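Side-chain contacts in DNA translocase coupling protein (Clostridium perfringens, PDB 6O1W), which probably acts as an ATP-dependent DNA translocase of the FtsK/SpoIIIE family, coupling plasmid DNA to conjugative transfer: residues I35-T40 and N314-D319; G39-E44 and Q116-N121; K318-P321 and F327-K330. One frame throughout, in Å; residues are numbered along the deposited sequence.

Contact 1: residues I35-T40 and N314-D319; sequences IEDKGT and NTKAKD. With BGC (beta-D-glucopyranose), chain D.
Asp37 and Lys316 form a salt bridge between an Asx motif, in the turn that follows strand 30-36, and the 3-10 segment 316-318 near the P-loop ATPase core. The tight part is here. Lys316 NZ meets Asp37 OD2 at 2.8 Å on the syn side, 28° out of the carboxylate plane, and the lysine chain reaches it by a bend at its last torsion (chi4 -63°). Lower on the chain, Lys316 CD rests against Thr40 CG2 at 4.2 Å, with Leu328 of strand 326-331 beside both. Asp37 OD1 is used within its own turn: it takes the Thr40 N-H almost straight, from above the carboxylate plane, and, with the salt bridge on OD2, helps fix the group's rotation. The contact is looser toward Asp319, where sugar and water span the gap. Asp319 OD2 lies 4.9 Å from Asp37 OD2, but Lys318 NZ bridges Asp319 OD1 at 3.0 Å, so that each carboxylate has a lysine, which probably eases the like-charge pairing. Glucose O4 donates to Asp37 OD2, O3 to Asp319 OD2, and Lys318 NZ to O2 at 3.0 Å. A single water donates to both Asp37 OD2 (2.9 Å) and Asp319 OD2 (2.7 Å) while accepting from Thr40 OG1.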
loop_
_atom_site.group_PDB
_atom_site.type_symbol
_atom_site.label_atom_id
_atom_site.label_comp_id
_atom_site.label_asym_id
_atom_site.label_seq_id
_atom_site.Cartn_x
_atom_site.Cartn_y
_atom_site.Cartn_z
ATOM N N ILE A 35 -1.953 1.644 25.404
ATOM C CA ILE A 35 -1.140 2.332 24.382
ATOM C C ILE A 35 -1.897 2.305 23.053
ATOM O O ILE A 35 -2.040 1.256 22.447
ATOM C CB ILE A 35 0.306 1.726 24.248
ATOM C CG1 ILE A 35 1.067 1.793 25.600
ATOM C CG2 ILE A 35 1.114 2.440 23.128
ATOM C CD1 ILE A 35 2.419 1.025 25.656
ATOM N N GLU A 36 -2.404 3.456 22.632
ATOM C CA GLU A 36 -3.151 3.641 21.398
ATOM C C GLU A 36 -2.212 4.018 20.240
ATOM O O GLU A 36 -1.316 4.831 20.435
ATOM C CB GLU A 36 -4.219 4.737 21.619
ATOM C CG GLU A 36 -4.529 5.602 20.399
ATOM C CD GLU A 36 -5.937 5.602 19.828
ATOM O OE1 GLU A 36 -6.527 6.702 19.728
ATOM O OE2 GLU A 36 -6.440 4.518 19.449
ATOM N N ASP A 37 -2.407 3.443 19.043
ATOM C CA ASP A 37 -1.630 3.879 17.850
ATOM C C ASP A 37 -2.600 4.794 17.115
ATOM O O ASP A 37 -3.639 4.333 16.664
ATOM C CB ASP A 37 -1.158 2.709 16.959
ATOM C CG ASP A 37 -0.272 3.126 15.783
ATOM O OD1 ASP A 37 -0.622 4.112 15.086
ATOM O OD2 ASP A 37 0.767 2.457 15.549
ATOM N N LYS A 38 -2.318 6.089 17.099
ATOM C CA LYS A 38 -3.182 7.134 16.536
ATOM C C LYS A 38 -3.461 7.007 15.032
ATOM O O LYS A 38 -4.545 7.369 14.596
ATOM C CB LYS A 38 -2.606 8.525 16.864
ATOM C CG LYS A 38 -3.637 9.641 16.999
ATOM C CD LYS A 38 -2.942 11.002 16.864
ATOM C CE LYS A 38 -3.783 12.171 17.295
ATOM N NZ LYS A 38 -3.007 13.445 17.250
ATOM N N GLY A 39 -2.502 6.514 14.262
ATOM C CA GLY A 39 -2.675 6.327 12.823
ATOM C C GLY A 39 -3.427 5.055 12.466
ATOM O O GLY A 39 -4.363 5.098 11.669
ATOM N N THR A 40 -3.039 3.914 13.061
ATOM C CA THR A 40 -3.676 2.616 12.775
ATOM C C THR A 40 -4.945 2.370 13.568
ATOM O O THR A 40 -5.742 1.525 13.172
ATOM C CB THR A 40 -2.706 1.446 12.966
ATOM O OG1 THR A 40 -2.456 1.267 14.366
ATOM C CG2 THR A 40 -1.382 1.636 12.216
ATOM N N ASN A 314 9.176 1.326 9.986
ATOM C CA ASN A 314 8.527 1.054 11.282
ATOM C C ASN A 314 8.059 -0.426 11.238
ATOM O O ASN A 314 8.113 -1.039 10.171
ATOM C CB ASN A 314 7.402 2.050 11.625
ATOM C CG ASN A 314 6.188 1.984 10.743
ATOM O OD1 ASN A 314 5.601 0.930 10.534
ATOM N ND2 ASN A 314 5.754 3.126 10.231
ATOM N N THR A 315 7.600 -0.987 12.363
ATOM C CA THR A 315 7.210 -2.393 12.470
ATOM C C THR A 315 5.681 -2.595 12.481
ATOM O O THR A 315 5.224 -3.675 12.865
ATOM C CB THR A 315 7.808 -2.966 13.781
ATOM O OG1 THR A 315 7.163 -2.308 14.874
ATOM C CG2 THR A 315 9.340 -2.794 13.881
ATOM N N LYS A 316 4.894 -1.587 12.080
ATOM C CA LYS A 316 3.425 -1.639 12.170
ATOM C C LYS A 316 2.719 -2.664 11.274
ATOM O O LYS A 316 1.573 -3.001 11.579
ATOM C CB LYS A 316 2.798 -0.259 11.954
ATOM C CG LYS A 316 3.289 0.799 12.934
ATOM C CD LYS A 316 2.722 2.178 12.536
ATOM C CE LYS A 316 3.444 3.328 13.181
ATOM N NZ LYS A 316 3.306 3.289 14.656
ATOM N N ALA A 317 3.356 -3.161 10.182
ATOM C CA ALA A 317 2.680 -4.174 9.341
ATOM C C ALA A 317 2.446 -5.505 10.115
ATOM O O ALA A 317 1.564 -6.272 9.758
ATOM C CB ALA A 317 3.457 -4.415 8.047
ATOM N N LYS A 318 3.177 -5.728 11.220
ATOM C CA LYS A 318 2.990 -6.932 12.043
ATOM C C LYS A 318 1.714 -6.860 12.921
ATOM O O LYS A 318 1.290 -7.877 13.458
ATOM C CB LYS A 318 4.269 -7.212 12.891
ATOM C CG LYS A 318 4.319 -6.461 14.231
ATOM C CD LYS A 318 5.730 -6.180 14.765
ATOM C CE LYS A 318 5.718 -5.374 16.065
ATOM N NZ LYS A 318 5.061 -4.025 15.947
ATOM N N ASP A 319 1.134 -5.656 13.091
ATOM C CA ASP A 319 -0.022 -5.394 13.964
ATOM C C ASP A 319 -1.358 -5.508 13.254
ATOM O O ASP A 319 -2.394 -5.487 13.924
ATOM C CB ASP A 319 0.044 -3.956 14.523
ATOM C CG ASP A 319 1.361 -3.510 15.106
ATOM O OD1 ASP A 319 2.064 -4.351 15.683
ATOM O OD2 ASP A 319 1.671 -2.298 15.012
HETATM C C2 BGC D . 3.043 -2.320 18.675
HETATM C C3 BGC D . 3.251 -0.904 18.141
HETATM C C4 BGC D . 1.993 -0.062 18.328
HETATM C C5 BGC D . 1.513 -0.136 19.777
HETATM C C6 BGC D . 0.185 0.549 20.007
HETATM C C1 BGC D . 2.511 -2.288 20.103
HETATM O O1 BGC D . 2.217 -3.586 20.492
HETATM O O2 BGC D . 4.259 -3.058 18.665
HETATM O O3 BGC D . 3.580 -0.959 16.756
HETATM O O4 BGC D . 2.220 1.294 17.947
HETATM O O5 BGC D . 1.322 -1.507 20.152
HETATM O O6 BGC D . -0.876 -0.137 19.350
HETATM O O HOH W 1 -0.091 -0.210 15.008
#

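Contact 2: residues G39-E44 and Q116-N121; sequences GTRIDE and QTFSGN. With BGC (beta-D-glucopyranose), chain D.
Phe118, in the loop of the β-hairpin made by strands 111-116 and 121-125, lays its ring against the side chain of Arg41 in the turn between strands 30-36 and 43-48. The hairpin lies at one end of the large sheet of the ATPase part, whereas the turn belongs to the small four-stranded antiparallel sheet. Along the loop, Thr117 comes first; its N-H bonds to Gly120 O and its hydroxyl to Gln337 O on the adjacent strand, which holds the base of the loop in place. Phe118 follows and carries nearly all of the contact. Arg41 CG stands over one face of the ring, 3.8 Å from the centroid and 18° off the normal, a CH-π contact, with CB 3.6 Å from Phe118 CZ. The two side chains run past each other in opposite directions: bends at chi2 (-110°) and chi3 keep the arginine along the ring and bring its guanidinium to the root of the phenylalanine, Arg41 NH2 lying 3.6 Å from Phe118 CB. Its plane is turned 38° from the ring. The far end of the ring meets backbone oxygens: Gly39 O sits at the edge, 3.9 Å from Phe118 CE2, and Thr40 O is 3.3 Å from Phe118 CZ. Arg41 NH1 pairs with Asp91. After Ser119, Gly120 turns the chain back with positive phi, and Asn121 touches a second glucose. Past Arg41 the chain holds the first glucose: its O1 donates to Glu44 OE2 at 2.8 Å and its O6 to Ile42 O at 2.7 Å.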
loop_
_atom_site.group_PDB
_atom_site.type_symbol
_atom_site.label_atom_id
_atom_site.label_comp_id
_atom_site.label_asym_id
_atom_site.label_seq_id
_atom_site.Cartn_x
_atom_site.Cartn_y
_atom_site.Cartn_z
ATOM N N GLY A 39 -2.502 6.514 14.262
ATOM C CA GLY A 39 -2.675 6.327 12.823
ATOM C C GLY A 39 -3.427 5.055 12.466
ATOM O O GLY A 39 -4.363 5.098 11.669
ATOM N N THR A 40 -3.039 3.914 13.061
ATOM C CA THR A 40 -3.676 2.616 12.775
ATOM C C THR A 40 -4.945 2.370 13.568
ATOM O O THR A 40 -5.742 1.525 13.172
ATOM C CB THR A 40 -2.706 1.446 12.966
ATOM O OG1 THR A 40 -2.456 1.267 14.366
ATOM C CG2 THR A 40 -1.382 1.636 12.216
ATOM N N ARG A 41 -5.107 3.056 14.713
ATOM C CA ARG A 41 -6.230 2.924 15.654
ATOM C C ARG A 41 -6.242 1.522 16.314
ATOM O O ARG A 41 -7.286 1.015 16.727
ATOM C CB ARG A 41 -7.582 3.320 15.023
ATOM C CG ARG A 41 -7.638 4.795 14.619
ATOM C CD ARG A 41 -8.569 5.608 15.500
ATOM N NE ARG A 41 -9.582 6.298 14.697
ATOM C CZ ARG A 41 -10.892 6.284 14.944
ATOM N NH1 ARG A 41 -11.370 5.634 16.000
ATOM N NH2 ARG A 41 -11.730 6.932 14.144
ATOM N N ILE A 42 -5.053 0.922 16.433
ATOM C CA ILE A 42 -4.868 -0.378 17.083
ATOM C C ILE A 42 -4.273 -0.038 18.451
ATOM O O ILE A 42 -3.289 0.712 18.510
ATOM C CB ILE A 42 -3.932 -1.335 16.286
ATOM C CG1 ILE A 42 -4.499 -1.651 14.889
ATOM C CG2 ILE A 42 -3.671 -2.639 17.082
ATOM C CD1 ILE A 42 -3.400 -2.209 13.869
ATOM N N ASP A 43 -4.875 -0.596 19.522
ATOM C CA ASP A 43 -4.507 -0.409 20.923
ATOM C C ASP A 43 -3.799 -1.621 21.501
ATOM O O ASP A 43 -4.069 -2.738 21.099
ATOM C CB ASP A 43 -5.773 -0.127 21.777
ATOM C CG ASP A 43 -6.648 1.015 21.267
ATOM O OD1 ASP A 43 -6.169 2.164 21.242
ATOM O OD2 ASP A 43 -7.807 0.755 20.896
ATOM N N GLU A 44 -2.932 -1.398 22.477
ATOM C CA GLU A 44 -2.232 -2.429 23.225
ATOM C C GLU A 44 -2.682 -2.242 24.679
ATOM O O GLU A 44 -2.393 -1.204 25.298
ATOM C CB GLU A 44 -0.708 -2.287 23.070
ATOM C CG GLU A 44 0.081 -3.422 23.700
ATOM C CD GLU A 44 1.534 -3.080 23.979
ATOM O OE1 GLU A 44 1.793 -2.296 24.923
ATOM O OE2 GLU A 44 2.417 -3.600 23.259
ATOM N N GLN A 116 -10.719 2.911 1.641
ATOM C CA GLN A 116 -11.349 3.599 2.770
ATOM C C GLN A 116 -10.620 3.512 4.074
ATOM O O GLN A 116 -10.282 2.416 4.502
ATOM C CB GLN A 116 -12.776 3.043 2.981
ATOM C CG GLN A 116 -13.699 4.033 3.679
ATOM C CD GLN A 116 -15.106 3.520 3.828
ATOM O OE1 GLN A 116 -15.731 3.036 2.888
ATOM N NE2 GLN A 116 -15.644 3.648 5.015
ATOM N N THR A 117 -10.477 4.667 4.757
ATOM C CA THR A 117 -9.891 4.766 6.090
ATOM C C THR A 117 -11.031 5.140 7.094
ATOM O O THR A 117 -12.202 5.041 6.730
ATOM C CB THR A 117 -8.617 5.654 6.107
ATOM O OG1 THR A 117 -7.915 5.417 7.335
ATOM C CG2 THR A 117 -8.919 7.144 5.954
ATOM N N PHE A 118 -10.693 5.497 8.346
ATOM C CA PHE A 118 -11.667 5.819 9.411
ATOM C C PHE A 118 -12.537 7.036 9.098
ATOM O O PHE A 118 -13.750 6.966 9.269
ATOM C CB PHE A 118 -10.972 5.971 10.779
ATOM C CG PHE A 118 -10.106 4.780 11.116
ATOM C CD1 PHE A 118 -10.674 3.594 11.562
ATOM C CD2 PHE A 118 -8.732 4.819 10.908
ATOM C CE1 PHE A 118 -9.876 2.471 11.835
ATOM C CE2 PHE A 118 -7.939 3.688 11.152
ATOM C CZ PHE A 118 -8.516 2.526 11.627
ATOM N N SER A 119 -11.912 8.135 8.631
ATOM C CA SER A 119 -12.577 9.371 8.239
ATOM C C SER A 119 -12.243 9.613 6.773
ATOM O O SER A 119 -11.164 10.135 6.467
ATOM C CB SER A 119 -12.080 10.546 9.080
ATOM O OG SER A 119 -12.286 10.345 10.467
ATOM N N GLY A 120 -13.132 9.173 5.886
ATOM C CA GLY A 120 -12.991 9.349 4.440
ATOM C C GLY A 120 -12.164 8.316 3.705
ATOM O O GLY A 120 -11.737 7.307 4.278
ATOM N N ASN A 121 -11.928 8.582 2.415
ATOM C CA ASN A 121 -11.164 7.717 1.527
ATOM C C ASN A 121 -9.719 8.163 1.403
ATOM O O ASN A 121 -9.388 9.323 1.679
ATOM C CB ASN A 121 -11.812 7.672 0.146
ATOM C CG ASN A 121 -13.154 6.988 0.140
ATOM O OD1 ASN A 121 -13.404 6.009 0.853
ATOM N ND2 ASN A 121 -14.050 7.489 -0.677
HETATM C C2 BGC D . 3.043 -2.320 18.675
HETATM C C3 BGC D . 3.251 -0.904 18.141
HETATM C C4 BGC D . 1.993 -0.062 18.328
HETATM C C5 BGC D . 1.513 -0.136 19.777
HETATM C C6 BGC D . 0.185 0.549 20.007
HETATM C C1 BGC D . 2.511 -2.288 20.103
HETATM O O1 BGC D . 2.217 -3.586 20.492
HETATM O O2 BGC D . 4.259 -3.058 18.665
HETATM O O3 BGC D . 3.580 -0.959 16.756
HETATM O O4 BGC D . 2.220 1.294 17.947
HETATM O O5 BGC D . 1.322 -1.507 20.152
HETATM O O6 BGC D . -0.876 -0.137 19.350
#

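Contact 3: residues K318-P321 and F327-K330; sequences KDLP and FLFK. With BGC (beta-D-glucopyranose), chain D.
The peptide group joining Phe327 to Leu328 is the flat surface that Leu320 covers: Leu320 CD1 sits over one face, 4.1 Å from Phe327 C and 4.0 Å from Leu328 N. Strand 326-331 is held by backbone bonds, Phe327 with Phe338 and Leu328 with Cys299 on the two neighbouring strands. The Phe327 ring takes no part, since its side chain leaves from the other face of the sheet, toward Phe338, Ile298 and the Walker A loop. Beyond the peptide the contact is leucine on leucine. The two side chains slide past each other in opposite directions, with Leu320 CG 3.9 Å from Leu328 CG and Leu320 CD2 3.8 Å from Leu328 CD2. Leu328 has CG anti to its carbonyl carbon (chi1 -64°), which carries CG and CD2 to Leu320 although its first bond runs across the contact. CD2 also touches Thr40 CG2, and CD1 packs on Lys316. With no hydrogen bond between the segments, the loop probably owes its fit to the strand here to burial of hydrocarbon, and the polar side chains just before Leu320, those of Lys318 and Asp319, bond instead to the glucose and to each other.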
loop_
_atom_site.group_PDB
_atom_site.type_symbol
_atom_site.label_atom_id
_atom_site.label_comp_id
_atom_site.label_asym_id
_atom_site.label_seq_id
_atom_site.Cartn_x
_atom_site.Cartn_y
_atom_site.Cartn_z
ATOM N N LYS A 318 3.177 -5.728 11.220
ATOM C CA LYS A 318 2.990 -6.932 12.043
ATOM C C LYS A 318 1.714 -6.860 12.921
ATOM O O LYS A 318 1.290 -7.877 13.458
ATOM C CB LYS A 318 4.269 -7.212 12.891
ATOM C CG LYS A 318 4.319 -6.461 14.231
ATOM C CD LYS A 318 5.730 -6.180 14.765
ATOM C CE LYS A 318 5.718 -5.374 16.065
ATOM N NZ LYS A 318 5.061 -4.025 15.947
ATOM N N ASP A 319 1.134 -5.656 13.091
ATOM C CA ASP A 319 -0.022 -5.394 13.964
ATOM C C ASP A 319 -1.358 -5.508 13.254
ATOM O O ASP A 319 -2.394 -5.487 13.924
ATOM C CB ASP A 319 0.044 -3.956 14.523
ATOM C CG ASP A 319 1.361 -3.510 15.106
ATOM O OD1 ASP A 319 2.064 -4.351 15.683
ATOM O OD2 ASP A 319 1.671 -2.298 15.012
ATOM N N LEU A 320 -1.355 -5.458 11.909
ATOM C CA LEU A 320 -2.614 -5.459 11.168
ATOM C C LEU A 320 -3.502 -6.669 11.485
ATOM O O LEU A 320 -2.957 -7.752 11.634
ATOM C CB LEU A 320 -2.340 -5.439 9.649
ATOM C CG LEU A 320 -1.998 -4.077 9.004
ATOM C CD1 LEU A 320 -1.597 -4.284 7.537
ATOM C CD2 LEU A 320 -3.177 -3.103 9.105
ATOM N N PRO A 321 -4.851 -6.532 11.504
ATOM C CA PRO A 321 -5.694 -7.724 11.632
ATOM C C PRO A 321 -5.660 -8.516 10.320
ATOM O O PRO A 321 -5.434 -7.932 9.247
ATOM C CB PRO A 321 -7.090 -7.143 11.868
ATOM C CG PRO A 321 -7.075 -5.836 11.194
ATOM C CD PRO A 321 -5.670 -5.314 11.314
ATOM N N PHE A 327 -4.782 -2.815 4.588
ATOM C CA PHE A 327 -3.397 -2.378 4.414
ATOM C C PHE A 327 -3.058 -1.218 5.284
ATOM O O PHE A 327 -3.957 -0.571 5.819
ATOM C CB PHE A 327 -3.217 -1.912 2.932
ATOM C CG PHE A 327 -3.073 -3.011 1.919
ATOM C CD1 PHE A 327 -4.187 -3.643 1.392
ATOM C CD2 PHE A 327 -1.815 -3.446 1.520
ATOM C CE1 PHE A 327 -4.043 -4.712 0.505
ATOM C CE2 PHE A 327 -1.669 -4.494 0.610
ATOM C CZ PHE A 327 -2.780 -5.134 0.124
ATOM N N LEU A 328 -1.749 -0.906 5.339
ATOM C CA LEU A 328 -1.187 0.330 5.876
ATOM C C LEU A 328 -0.810 1.266 4.710
ATOM O O LEU A 328 -0.230 0.847 3.706
ATOM C CB LEU A 328 0.045 0.094 6.751
ATOM C CG LEU A 328 -0.212 -0.709 8.042
ATOM C CD1 LEU A 328 1.065 -1.010 8.713
ATOM C CD2 LEU A 328 -1.124 0.045 8.988
ATOM N N PHE A 329 -1.120 2.530 4.873
ATOM C CA PHE A 329 -0.782 3.596 3.935
ATOM C C PHE A 329 0.198 4.515 4.657
ATOM O O PHE A 329 -0.103 5.017 5.738
ATOM C CB PHE A 329 -2.033 4.407 3.544
ATOM C CG PHE A 329 -1.771 5.548 2.579
ATOM C CD1 PHE A 329 -1.735 5.329 1.208
ATOM C CD2 PHE A 329 -1.603 6.855 3.045
ATOM C CE1 PHE A 329 -1.526 6.387 0.322
ATOM C CE2 PHE A 329 -1.426 7.918 2.152
ATOM C CZ PHE A 329 -1.365 7.676 0.797
ATOM N N LYS A 330 1.329 4.783 4.026
ATOM C CA LYS A 330 2.318 5.714 4.536
ATOM C C LYS A 330 2.730 6.703 3.429
ATOM O O LYS A 330 3.137 6.286 2.345
ATOM C CB LYS A 330 3.530 4.970 5.124
ATOM C CG LYS A 330 4.584 5.916 5.670
ATOM C CD LYS A 330 5.673 5.241 6.449
ATOM C CE LYS A 330 6.296 6.237 7.395
ATOM N NZ LYS A 330 7.779 6.129 7.430
HETATM C C2 BGC D . 3.043 -2.320 18.675
HETATM C C3 BGC D . 3.251 -0.904 18.141
HETATM C C4 BGC D . 1.993 -0.062 18.328
HETATM C C5 BGC D . 1.513 -0.136 19.777
HETATM C C6 BGC D . 0.185 0.549 20.007
HETATM C C1 BGC D . 2.511 -2.288 20.103
HETATM O O1 BGC D . 2.217 -3.586 20.492
HETATM O O2 BGC D . 4.259 -3.058 18.665
HETATM O O3 BGC D . 3.580 -0.959 16.756
HETATM O O4 BGC D . 2.220 1.294 17.947
HETATM O O5 BGC D . 1.322 -1.507 20.152
HETATM O O6 BGC D . -0.876 -0.137 19.350
#

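In the fold
The three contacts surround the place where the small antiparallel sheet meets the ATPase part. Contact 3 lies deepest (centre about 9 Å from that of the chain) and is leucine packing on leucine and on a strand peptide, without a hydrogen bond across it; contact 1, about 15 Å out, is also buried but rests on charge, sugar and water; contact 2 is partly buried and pairs an arginine with an aromatic ring. Contacts 1 and 2 share Gly39 and Thr40 and are tied by backbone bonds between strands 30-36 and 43-48. Contacts 1 and 3 share Lys318 and Asp319, with Leu328 packing on Thr40. All three reach the same glucose, at the junction of the two parts.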